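Local atomic coordinates of beta-lactamase (Chitinophaga pinensis, PDB entry 6N36), a protein that probably hydrolyses the beta-lactam ring of antibiotics, as a zinc-dependent member of the metallo-beta-lactamase superfamily. Residues 228-233 with 245-250. Numbering follows the deposited sequence.
Sequences GQYELH and AAFSDR
Leu232 and Phe247 have the nearest CA atoms of the two segments, 8.3 Å apart, so the backbones stay separate and side chains bridge them. The fold is the alpha-beta/beta-alpha sandwich of the metallo-beta-lactamases. Residues 228-233 follow the zinc ligand His226 and run from helix 227-230 into helix 232-235. Glu231 makes the break between these helices with a positive phi of 57°. Residues 245-250 lead into the C-terminal helix 250-268.

The contact is small, apolar and buried. Phe247 reaches across with the far end of its ring. Phe247 CE1 lies at the edge of the Tyr230 ring, near its plane, 3.9 Å from Tyr230 CE2. The two side chains cross at a slant. With CB toward residues 245-250 and CG between the backbone N and carbonyl carbon (chi1 65°), Tyr230 presents its CE2 edge to Phe247.

Phe23 of strand 23-26 and Tyr31 of strand 29-31 pack around this group, as does Leu223 of strand 221-223. The three side chains thus pack against strands of both sheets. Lys235 adds a polar link: its NZ hydrogen-bonds Tyr230 O and forms a salt bridge with Asp249 OD2, while Asp249 OD1 caps helix 250-268 at Gly252 N.

Leu232 approaches Phe247 at the ring edge. The methyl Leu232 CD1 lies near the ring plane, 3.9 Å from both Phe247 CE1 and Phe247 CZ.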
loop_
_atom_site.group_PDB
_atom_site.type_symbol
_atom_site.label_atom_id
_atom_site.label_comp_id
_atom_site.label_asym_id
_atom_site.label_seq_id
_atom_site.Cartn_x
_atom_site.Cartn_y
_atom_site.Cartn_z
ATOM N N GLY A 228 4.657 11.454 -2.199
ATOM C CA GLY A 228 4.557 12.405 -3.328
ATOM C C GLY A 228 3.286 12.169 -4.134
ATOM O O GLY A 228 2.797 13.128 -4.797
ATOM N N GLN A 229 2.746 10.947 -4.114
ATOM C CA GLN A 229 1.553 10.604 -4.920
ATOM C C GLN A 229 0.338 11.370 -4.405
ATOM O O GLN A 229 -0.561 11.620 -5.209
ATOM C CB GLN A 229 1.332 9.095 -4.905
ATOM C CG GLN A 229 2.390 8.439 -5.764
ATOM C CD GLN A 229 2.336 6.948 -5.751
ATOM O OE1 GLN A 229 1.917 6.339 -4.758
ATOM N NE2 GLN A 229 2.856 6.397 -6.853
ATOM N N TYR A 230 0.265 11.689 -3.110
ATOM C CA TYR A 230 -0.909 12.365 -2.497
ATOM C C TYR A 230 -0.471 13.622 -1.767
ATOM O O TYR A 230 -1.310 14.159 -1.059
ATOM C CB TYR A 230 -1.719 11.426 -1.613
ATOM C CG TYR A 230 -1.051 10.897 -0.371
ATOM C CD1 TYR A 230 -0.001 9.998 -0.421
ATOM C CD2 TYR A 230 -1.487 11.290 0.884
ATOM C CE1 TYR A 230 0.577 9.468 0.723
ATOM C CE2 TYR A 230 -0.899 10.798 2.038
ATOM C CZ TYR A 230 0.140 9.883 1.967
ATOM O OH TYR A 230 0.749 9.368 3.080
ATOM N N GLU A 231 0.769 14.073 -1.977
ATOM C CA GLU A 231 1.294 15.348 -1.418
ATOM C C GLU A 231 1.155 15.342 0.108
ATOM O O GLU A 231 0.741 16.348 0.691
ATOM C CB GLU A 231 0.589 16.499 -2.134
ATOM C CG GLU A 231 1.015 16.583 -3.583
ATOM C CD GLU A 231 2.324 17.307 -3.852
ATOM O OE1 GLU A 231 3.276 17.263 -3.010
ATOM O OE2 GLU A 231 2.383 17.970 -4.907
ATOM N N LEU A 232 1.518 14.234 0.774
ATOM C CA LEU A 232 1.481 14.150 2.247
ATOM C C LEU A 232 2.056 15.419 2.882
ATOM O O LEU A 232 1.421 15.895 3.791
ATOM C CB LEU A 232 2.283 12.937 2.734
ATOM C CG LEU A 232 2.479 12.801 4.240
ATOM C CD1 LEU A 232 1.163 12.727 4.984
ATOM C CD2 LEU A 232 3.358 11.576 4.518
ATOM N N HIS A 233 3.235 15.853 2.453
ATOM C CA HIS A 233 4.026 16.864 3.195
ATOM C C HIS A 233 3.519 18.252 2.854
ATOM O O HIS A 233 3.899 19.164 3.613
ATOM C CB HIS A 233 5.500 16.708 2.894
ATOM C CG HIS A 233 5.942 15.373 3.375
ATOM N ND1 HIS A 233 5.892 15.047 4.700
ATOM C CD2 HIS A 233 6.400 14.306 2.704
ATOM C CE1 HIS A 233 6.308 13.789 4.841
ATOM N NE2 HIS A 233 6.611 13.312 3.624
ATOM N N ALA A 245 -9.806 16.224 7.629
ATOM C CA ALA A 245 -10.063 16.973 6.370
ATOM C C ALA A 245 -8.776 17.348 5.635
ATOM O O ALA A 245 -8.847 17.663 4.427
ATOM C CB ALA A 245 -10.869 18.201 6.661
ATOM N N ALA A 246 -7.627 17.314 6.290
ATOM C CA ALA A 246 -6.334 17.526 5.616
ATOM C C ALA A 246 -6.194 16.532 4.456
ATOM O O ALA A 246 -5.489 16.881 3.464
ATOM C CB ALA A 246 -5.195 17.375 6.554
ATOM N N PHE A 247 -6.893 15.390 4.513
ATOM C CA PHE A 247 -6.768 14.324 3.477
ATOM C C PHE A 247 -8.006 14.250 2.576
ATOM O O PHE A 247 -8.165 13.318 1.789
ATOM C CB PHE A 247 -6.396 12.989 4.123
ATOM C CG PHE A 247 -5.050 13.053 4.774
ATOM C CD1 PHE A 247 -3.904 13.018 4.012
ATOM C CD2 PHE A 247 -4.937 13.240 6.145
ATOM C CE1 PHE A 247 -2.654 13.155 4.611
ATOM C CE2 PHE A 247 -3.685 13.359 6.736
ATOM C CZ PHE A 247 -2.555 13.314 5.959
ATOM N N SER A 248 -8.887 15.246 2.681
ATOM C CA SER A 248 -10.001 15.436 1.726
ATOM C C SER A 248 -9.418 16.169 0.520
ATOM O O SER A 248 -8.979 17.349 0.672
ATOM C CB SER A 248 -11.128 16.206 2.370
ATOM O OG SER A 248 -12.183 16.431 1.426
ATOM N N ASP A 249 -9.357 15.512 -0.638
ATOM C CA ASP A 249 -8.652 16.085 -1.807
ATOM C C ASP A 249 -9.068 15.330 -3.056
ATOM O O ASP A 249 -8.190 14.687 -3.700
ATOM C CB ASP A 249 -7.132 16.047 -1.623
ATOM C CG ASP A 249 -6.361 16.555 -2.823
ATOM O OD1 ASP A 249 -6.916 17.424 -3.518
ATOM O OD2 ASP A 249 -5.227 16.060 -3.065
ATOM N N ARG A 250 -10.339 15.430 -3.434
ATOM C CA ARG A 250 -10.804 14.758 -4.658
ATOM C C ARG A 250 -10.062 15.310 -5.884
ATOM O O ARG A 250 -9.718 14.542 -6.777
ATOM C CB ARG A 250 -12.311 14.892 -4.846
ATOM C CG ARG A 250 -12.823 14.135 -6.049
ATOM C CD ARG A 250 -12.761 12.638 -5.915
ATOM N NE ARG A 250 -12.735 12.014 -7.219
ATOM C CZ ARG A 250 -13.085 10.760 -7.466
ATOM N NH1 ARG A 250 -13.611 10.027 -6.500
ATOM N NH2 ARG A 250 -12.954 10.283 -8.689
#